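Local coordinates for protein aldehyde dehydrogenase (PDB 4H7N) that probably oxidises aldehydes to carboxylic acids with NAD+ as the electron acceptor, as other members of the aldehyde dehydrogenase family do, at residues Val325-Val330 against Asn355-Val360; Pro348-Asn353 against Met370-Phe375. One frame throughout, in Å; residues are numbered along the deposited sequence.

Contacts 1 and 2, with centres about 10 Å apart, differ in chemistry as they do in depth. Contact 2 is buried: two parallel strands, 349-352 and 369-375, are zipped by main-chain hydrogen bonds and flanked by apolar side chains. Contact 1 lies at the surface, where the end of helix 311-326 meets the loop that connects those same two strands, and it relies on one lysine, one selenomethionine and a water. The pair interlock along the chain, their segments alternating. They also touch directly, since Val330 N lies 2.9 Å from Thr352 O, probably as a hydrogen bond, and the methyl of Met358 packs on Asn353 O.

Contact 1: Val325-Val330 against Asn355-Val360; sequences VEKGAV and NHSMKV
Lys327 and Met358 carry this contact, one lying alongside the other. Met358, a selenomethionine, supplies the close-packed part: its chain runs extended beyond CG and delivers the terminal methyl to the turn that follows the helix. There Met358 CE sits 3.5 Å from Lys327 O and 3.7 Å from Ala329 N, with Lys327 CB and Ala329 CB as its apolar neighbours, so the methyl packs on polar main-chain atoms as well as carbon. The turn is a Schellman motif, in which Gly328, at positive phi (115°), ends the helix.

The solvent side is looser and polar. Lys327 CG stands anti to its own carbonyl carbon (chi1 -74°), and the extended chain beyond it carries NZ across to Ser357 O at 2.9 Å. The ammonium approaches that oxygen from 34° out of the carbonyl plane; its second partner is Asp323, in a salt bridge. Ser357 belongs to a type I turn pinned by Asn355, whose OD1 accepts both Ser357 OG (2.6 Å) and Ser357 N (2.8 Å), each lying in the carbonyl plane, the latter bond making an Asx turn. A bridging water donates to Lys327 O and is held weakly by Asn355 ND2.

Behind the methionine, helix 311-326 offers Asp323 and Ala324 as packing surface, while Ala329 also rests on Met351 of strand 349-352. The contact fastens that helix end to the loop between strands 349-352 and 369-375.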
ATOM      1  N   VAL A 325     -27.199 -10.260 -28.437  1.00 35.95           N
ATOM      2  CA  VAL A 325     -28.080 -10.626 -29.534  1.00 37.57           C
ATOM      3  C   VAL A 325     -29.161  -9.558 -29.757  1.00 39.66           C
ATOM      4  O   VAL A 325     -29.348  -9.093 -30.880  1.00 40.79           O
ATOM      5  CB  VAL A 325     -28.668 -12.041 -29.346  1.00 37.54           C
ATOM      6  CG1 VAL A 325     -29.822 -12.293 -30.329  1.00 40.34           C
ATOM      7  CG2 VAL A 325     -27.568 -13.093 -29.539  1.00 36.78           C
ATOM      8  N   GLU A 326     -29.830  -9.122 -28.697  1.00 40.98           N
ATOM      9  CA  GLU A 326     -30.759  -8.005 -28.823  1.00 44.35           C
ATOM     10  C   GLU A 326     -30.130  -6.800 -29.548  1.00 42.51           C
ATOM     11  O   GLU A 326     -30.813  -6.094 -30.248  1.00 43.20           O
ATOM     12  CB  GLU A 326     -31.288  -7.597 -27.436  1.00 48.27           C
ATOM     13  CG  GLU A 326     -31.967  -6.225 -27.345  1.00 55.48           C
ATOM     14  CD  GLU A 326     -33.342  -6.187 -27.984  1.00 64.80           C
ATOM     15  OE1 GLU A 326     -33.752  -7.213 -28.589  1.00 70.93           O
ATOM     16  OE2 GLU A 326     -34.025  -5.128 -27.886  1.00 71.76           O
ATOM     17  N   LYS A 327     -28.831  -6.559 -29.364  1.00 39.32           N
ATOM     18  CA  LYS A 327     -28.195  -5.369 -29.914  1.00 40.53           C
ATOM     19  C   LYS A 327     -27.510  -5.621 -31.255  1.00 41.44           C
ATOM     20  O   LYS A 327     -26.789  -4.755 -31.754  1.00 41.80           O
ATOM     21  CB  LYS A 327     -27.216  -4.799 -28.878  1.00 39.35           C
ATOM     22  CG  LYS A 327     -27.957  -4.119 -27.742  1.00 40.62           C
ATOM     23  CD  LYS A 327     -27.046  -3.669 -26.628  1.00 39.80           C
ATOM     24  CE  LYS A 327     -27.862  -2.864 -25.613  1.00 42.35           C
ATOM     25  NZ  LYS A 327     -27.048  -2.790 -24.363  1.00 43.89           N
ATOM     26  N   GLY A 328     -27.706  -6.812 -31.818  1.00 40.05           N
ATOM     27  CA  GLY A 328     -27.285  -7.089 -33.178  1.00 40.27           C
ATOM     28  C   GLY A 328     -26.193  -8.131 -33.302  1.00 38.91           C
ATOM     29  O   GLY A 328     -25.811  -8.448 -34.410  1.00 38.63           O
ATOM     30  N   ALA A 329     -25.671  -8.670 -32.200  1.00 37.90           N
ATOM     31  CA  ALA A 329     -24.511  -9.595 -32.309  1.00 36.25           C
ATOM     32  C   ALA A 329     -24.887 -10.827 -33.147  1.00 37.03           C
ATOM     33  O   ALA A 329     -26.052 -11.199 -33.207  1.00 35.90           O
ATOM     34  CB  ALA A 329     -24.016 -10.010 -30.940  1.00 35.46           C
ATOM     35  N   VAL A 330     -23.893 -11.397 -33.832  1.00 36.60           N
ATOM     36  CA  VAL A 330     -24.020 -12.631 -34.606  1.00 37.11           C
ATOM     37  C   VAL A 330     -23.248 -13.722 -33.877  1.00 36.90           C
ATOM     38  O   VAL A 330     -22.078 -13.548 -33.611  1.00 38.24           O
ATOM     39  CB  VAL A 330     -23.398 -12.450 -36.016  1.00 37.93           C
ATOM     40  CG1 VAL A 330     -23.355 -13.768 -36.783  1.00 38.43           C
ATOM     41  CG2 VAL A 330     -24.190 -11.397 -36.816  1.00 38.93           C
ATOM     42  N   ASN A 355     -20.092  -4.430 -30.246  1.00 33.50           N
ATOM     43  CA  ASN A 355     -19.615  -3.083 -29.959  1.00 35.26           C
ATOM     44  C   ASN A 355     -19.739  -2.768 -28.473  1.00 35.32           C
ATOM     45  O   ASN A 355     -20.239  -3.583 -27.681  1.00 32.67           O
ATOM     46  CB  ASN A 355     -20.312  -2.044 -30.834  1.00 36.88           C
ATOM     47  CG  ASN A 355     -21.791  -1.934 -30.546  1.00 38.98           C
ATOM     48  OD1 ASN A 355     -22.209  -1.688 -29.432  1.00 38.67           O
ATOM     49  ND2 ASN A 355     -22.595  -2.123 -31.567  1.00 43.50           N
ATOM     50  N   HIS A 356     -19.263  -1.595 -28.091  1.00 36.58           N
ATOM     51  CA  HIS A 356     -19.168  -1.257 -26.689  1.00 35.24           C
ATOM     52  C   HIS A 356     -20.511  -0.748 -26.126  1.00 37.51           C
ATOM     53  O   HIS A 356     -20.563  -0.360 -24.957  1.00 36.89           O
ATOM     54  CB  HIS A 356     -18.030  -0.246 -26.473  1.00 35.86           C
ATOM     55  CG  HIS A 356     -16.657  -0.848 -26.507  1.00 35.12           C
ATOM     56  ND1 HIS A 356     -15.596  -0.302 -25.820  1.00 37.86           N
ATOM     57  CD2 HIS A 356     -16.169  -1.956 -27.119  1.00 38.30           C
ATOM     58  CE1 HIS A 356     -14.511  -1.040 -26.010  1.00 38.05           C
ATOM     59  NE2 HIS A 356     -14.831  -2.062 -26.782  1.00 36.52           N
ATOM     60  N   SER A 357     -21.609  -0.802 -26.897  1.00 35.67           N
ATOM     61  CA  SER A 357     -22.934  -0.603 -26.270  1.00 37.02           C
ATOM     62  C   SER A 357     -23.385  -1.868 -25.526  1.00 36.85           C
ATOM     63  O   SER A 357     -24.332  -1.823 -24.756  1.00 36.26           O
ATOM     64  CB  SER A 357     -24.008  -0.236 -27.295  1.00 38.64           C
ATOM     65  OG  SER A 357     -24.365  -1.368 -28.076  1.00 37.96           O
HETATM   66  N   MSE A 358     -22.709  -2.996 -25.743  1.00 34.06           N
HETATM   67  CA  MSE A 358     -23.155  -4.276 -25.176  1.00 33.49           C
HETATM   68  C   MSE A 358     -22.429  -4.625 -23.878  1.00 33.58           C
HETATM   69  O   MSE A 358     -21.210  -4.368 -23.708  1.00 34.63           O
HETATM   70  CB  MSE A 358     -22.906  -5.426 -26.192  1.00 33.76           C
HETATM   71  CG  MSE A 358     -23.507  -5.214 -27.553  1.00 33.99           C
HETATM   72 SE   MSE A 358     -22.723  -6.506 -28.837  1.00 36.35          SE
HETATM   73  CE  MSE A 358     -23.901  -5.998 -30.313  1.00 36.58           C
ATOM     74  N   LYS A 359     -23.143  -5.285 -22.966  1.00 34.43           N
ATOM     75  CA  LYS A 359     -22.566  -5.718 -21.705  1.00 34.66           C
ATOM     76  C   LYS A 359     -21.391  -6.618 -21.876  1.00 33.29           C
ATOM     77  O   LYS A 359     -20.429  -6.557 -21.108  1.00 29.81           O
ATOM     78  CB  LYS A 359     -23.586  -6.507 -20.913  1.00 38.49           C
ATOM     79  CG  LYS A 359     -24.733  -5.668 -20.383  1.00 41.40           C
ATOM     80  CD  LYS A 359     -25.745  -6.626 -19.776  1.00 43.07           C
ATOM     81  CE  LYS A 359     -27.093  -5.987 -19.553  1.00 46.38           C
ATOM     82  NZ  LYS A 359     -27.156  -5.513 -18.154  1.00 48.90           N
ATOM     83  N   VAL A 360     -21.476  -7.497 -22.865  1.00 34.15           N
ATOM     84  CA  VAL A 360     -20.411  -8.473 -23.078  1.00 33.04           C
ATOM     85  C   VAL A 360     -19.053  -7.815 -23.413  1.00 31.41           C
ATOM     86  O   VAL A 360     -18.012  -8.443 -23.308  1.00 31.14           O
ATOM     87  CB  VAL A 360     -20.848  -9.500 -24.159  1.00 33.41           C
ATOM     88  CG1 VAL A 360     -20.670  -8.932 -25.557  1.00 33.26           C
ATOM     89  CG2 VAL A 360     -20.098 -10.806 -23.993  1.00 33.88           C
TER
HETATM   90  O   HOH W   1     -25.880  -2.208 -31.245  1.00 50.11           O

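Contact 2: Pro348-Asn353 against Met370-Phe375; sequences PTVMTN and MPVMPF
Met351 lies between Met370 and Val372 of the neighbouring strand, bonded to one through its N and to the other through its O. Met351 N donates to Met370 O at 2.9 Å and Met351 O accepts from Val372 N at 2.9 Å; the two bonds go to the residues before and after Pro371, which has no N-H to give. The first is nearly straight (169° at hydrogen), whereas the shorter bond from Met370 N to Thr349 O, 2.7 Å, is more bent.

On one face, the selenomethionine Met370 bends at chi3 (-74°), bringing CE to 3.8 Å from Val350 CG2 and 3.9 Å from Pro348 CB. On the other, the side chains of Met351, also a selenomethionine, and Pro371 cross obliquely, with Met351 CE 4.0 Å from Pro371 CB. Where the strands part, a water donates to Val372 O and weakly accepts from Asn353 N.

Further out, helix 279-292 covers the Met370 face through Leu286 and Ile287, whereas Met351 packs on Ile331 and Val360. Strand 330-333 runs antiparallel along the outer edge of 349-352, and its His332 takes up the Thr352 hydroxyl; strand 269-275 lies parallel on the other edge of 369-375, bonded by its backbone at Ile272 to Pro371 and Met373. The 27° angle between strands fits the twist of a mixed, largely parallel alpha/beta sheet, consistent with the catalytic domain of the aldehyde dehydrogenase fold.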
ATOM      1  N   PRO A 348     -17.620 -22.685 -25.780  1.00 31.90           N
ATOM      2  CA  PRO A 348     -16.863 -21.599 -26.413  1.00 30.90           C
ATOM      3  C   PRO A 348     -17.697 -20.897 -27.481  1.00 31.10           C
ATOM      4  O   PRO A 348     -18.293 -21.537 -28.328  1.00 30.79           O
ATOM      5  CB  PRO A 348     -15.673 -22.335 -27.034  1.00 31.93           C
ATOM      6  CG  PRO A 348     -15.453 -23.494 -26.118  1.00 31.60           C
ATOM      7  CD  PRO A 348     -16.847 -23.946 -25.763  1.00 32.27           C
ATOM      8  N   THR A 349     -17.805 -19.590 -27.363  1.00 29.34           N
ATOM      9  CA  THR A 349     -18.732 -18.809 -28.142  1.00 29.74           C
ATOM     10  C   THR A 349     -18.000 -17.694 -28.845  1.00 31.22           C
ATOM     11  O   THR A 349     -17.396 -16.853 -28.178  1.00 30.49           O
ATOM     12  CB  THR A 349     -19.787 -18.230 -27.210  1.00 29.70           C
ATOM     13  OG1 THR A 349     -20.483 -19.306 -26.568  1.00 29.78           O
ATOM     14  CG2 THR A 349     -20.762 -17.356 -27.916  1.00 29.78           C
ATOM     15  N   VAL A 350     -18.015 -17.701 -30.189  1.00 30.43           N
ATOM     16  CA  VAL A 350     -17.465 -16.593 -30.998  1.00 29.79           C
ATOM     17  C   VAL A 350     -18.624 -15.751 -31.516  1.00 31.60           C
ATOM     18  O   VAL A 350     -19.541 -16.291 -32.140  1.00 32.54           O
ATOM     19  CB  VAL A 350     -16.633 -17.100 -32.187  1.00 31.30           C
ATOM     20  CG1 VAL A 350     -16.096 -15.943 -33.025  1.00 31.73           C
ATOM     21  CG2 VAL A 350     -15.500 -17.983 -31.690  1.00 31.56           C
HETATM   22  N   MSE A 351     -18.555 -14.440 -31.286  1.00 31.50           N
HETATM   23  CA  MSE A 351     -19.546 -13.506 -31.786  1.00 34.44           C
HETATM   24  C   MSE A 351     -18.906 -12.360 -32.517  1.00 34.51           C
HETATM   25  O   MSE A 351     -17.838 -11.870 -32.141  1.00 34.05           O
HETATM   26  CB  MSE A 351     -20.312 -12.840 -30.667  1.00 35.98           C
HETATM   27  CG  MSE A 351     -20.613 -13.677 -29.455  1.00 39.76           C
HETATM   28 SE   MSE A 351     -21.698 -12.600 -28.151  0.85 48.57          SE
HETATM   29  CE  MSE A 351     -21.087 -10.849 -28.487  1.00 40.93           C
ATOM     30  N   THR A 352     -19.593 -11.869 -33.533  1.00 34.97           N
ATOM     31  CA  THR A 352     -19.149 -10.691 -34.295  1.00 34.43           C
ATOM     32  C   THR A 352     -20.343  -9.715 -34.409  1.00 34.74           C
ATOM     33  O   THR A 352     -21.426  -9.958 -33.850  1.00 34.00           O
ATOM     34  CB  THR A 352     -18.576 -11.055 -35.698  1.00 36.16           C
ATOM     35  OG1 THR A 352     -19.603 -11.599 -36.526  1.00 34.22           O
ATOM     36  CG2 THR A 352     -17.394 -12.079 -35.618  1.00 36.26           C
ATOM     37  N   ASN A 353     -20.129  -8.634 -35.145  1.00 34.73           N
ATOM     38  CA  ASN A 353     -21.035  -7.493 -35.152  1.00 37.27           C
ATOM     39  C   ASN A 353     -21.292  -7.004 -33.729  1.00 36.54           C
ATOM     40  O   ASN A 353     -22.421  -6.858 -33.316  1.00 36.88           O
ATOM     41  CB  ASN A 353     -22.336  -7.884 -35.809  1.00 40.27           C
ATOM     42  CG  ASN A 353     -23.028  -6.704 -36.456  1.00 43.12           C
ATOM     43  OD1 ASN A 353     -22.423  -5.975 -37.236  1.00 43.46           O
ATOM     44  ND2 ASN A 353     -24.309  -6.511 -36.136  1.00 45.05           N
HETATM   45  N   MSE A 370     -16.133 -14.920 -26.797  1.00 29.81           N
HETATM   46  CA  MSE A 370     -15.103 -14.293 -27.596  1.00 29.02           C
HETATM   47  C   MSE A 370     -15.813 -13.351 -28.536  1.00 30.73           C
HETATM   48  O   MSE A 370     -16.205 -13.764 -29.640  1.00 31.00           O
HETATM   49  CB  MSE A 370     -14.346 -15.370 -28.351  1.00 27.57           C
HETATM   50  CG  MSE A 370     -13.420 -16.149 -27.433  1.00 26.92           C
HETATM   51 SE   MSE A 370     -12.670 -17.755 -28.274  0.85 30.23          SE
HETATM   52  CE  MSE A 370     -14.238 -18.917 -28.254  1.00 29.56           C
ATOM     53  N   PRO A 371     -16.068 -12.121 -28.100  1.00 28.74           N
ATOM     54  CA  PRO A 371     -16.569 -11.091 -29.016  1.00 29.05           C
ATOM     55  C   PRO A 371     -15.421 -10.461 -29.789  1.00 28.21           C
ATOM     56  O   PRO A 371     -14.459  -9.965 -29.177  1.00 27.62           O
ATOM     57  CB  PRO A 371     -17.217 -10.059 -28.061  1.00 30.16           C
ATOM     58  CG  PRO A 371     -16.526 -10.247 -26.748  1.00 28.77           C
ATOM     59  CD  PRO A 371     -15.809 -11.576 -26.759  1.00 29.48           C
ATOM     60  N   VAL A 372     -15.529 -10.430 -31.105  1.00 28.43           N
ATOM     61  CA  VAL A 372     -14.456  -9.973 -31.970  1.00 28.97           C
ATOM     62  C   VAL A 372     -14.849  -8.754 -32.784  1.00 28.83           C
ATOM     63  O   VAL A 372     -15.786  -8.819 -33.520  1.00 29.05           O
ATOM     64  CB  VAL A 372     -14.047 -11.105 -32.938  1.00 30.07           C
ATOM     65  CG1 VAL A 372     -12.802 -10.721 -33.711  1.00 31.97           C
ATOM     66  CG2 VAL A 372     -13.765 -12.365 -32.128  1.00 30.04           C
HETATM   67  N   MSE A 373     -14.099  -7.668 -32.668  1.00 29.02           N
HETATM   68  CA  MSE A 373     -14.392  -6.410 -33.375  1.00 31.26           C
HETATM   69  C   MSE A 373     -13.258  -6.035 -34.297  1.00 30.88           C
HETATM   70  O   MSE A 373     -12.129  -6.103 -33.883  1.00 31.41           O
HETATM   71  CB  MSE A 373     -14.404  -5.271 -32.345  1.00 32.23           C
HETATM   72  CG  MSE A 373     -15.796  -4.803 -32.029  1.00 36.05           C
HETATM   73 SE   MSE A 373     -15.728  -3.227 -30.857  0.85 35.74          SE
HETATM   74  CE  MSE A 373     -16.048  -1.737 -32.082  1.00 37.98           C
ATOM     75  N   PRO A 374     -13.535  -5.585 -35.529  1.00 35.55           N
ATOM     76  CA  PRO A 374     -12.450  -5.049 -36.358  1.00 35.69           C
ATOM     77  C   PRO A 374     -11.983  -3.647 -35.921  1.00 35.52           C
ATOM     78  O   PRO A 374     -12.732  -2.944 -35.277  1.00 36.94           O
ATOM     79  CB  PRO A 374     -13.092  -4.980 -37.753  1.00 37.04           C
ATOM     80  CG  PRO A 374     -14.537  -4.793 -37.500  1.00 38.08           C
ATOM     81  CD  PRO A 374     -14.858  -5.390 -36.154  1.00 37.28           C
ATOM     82  N   PHE A 375     -10.749  -3.260 -36.232  1.00 36.82           N
ATOM     83  CA  PHE A 375     -10.346  -1.834 -36.175  1.00 36.62           C
ATOM     84  C   PHE A 375      -9.694  -1.315 -37.469  1.00 38.22           C
ATOM     85  O   PHE A 375      -8.956  -2.031 -38.139  1.00 38.12           O
ATOM     86  CB  PHE A 375      -9.458  -1.512 -34.957  1.00 34.46           C
ATOM     87  CG  PHE A 375      -8.205  -2.303 -34.895  1.00 33.92           C
ATOM     88  CD1 PHE A 375      -7.073  -1.872 -35.558  1.00 33.56           C
ATOM     89  CD2 PHE A 375      -8.141  -3.491 -34.167  1.00 32.13           C
ATOM     90  CE1 PHE A 375      -5.887  -2.598 -35.494  1.00 33.22           C
ATOM     91  CE2 PHE A 375      -6.956  -4.229 -34.115  1.00 31.97           C
ATOM     92  CZ  PHE A 375      -5.823  -3.782 -34.768  1.00 30.63           C
TER
HETATM   93  O   HOH W   2     -17.631  -7.437 -34.975  1.00 35.37           O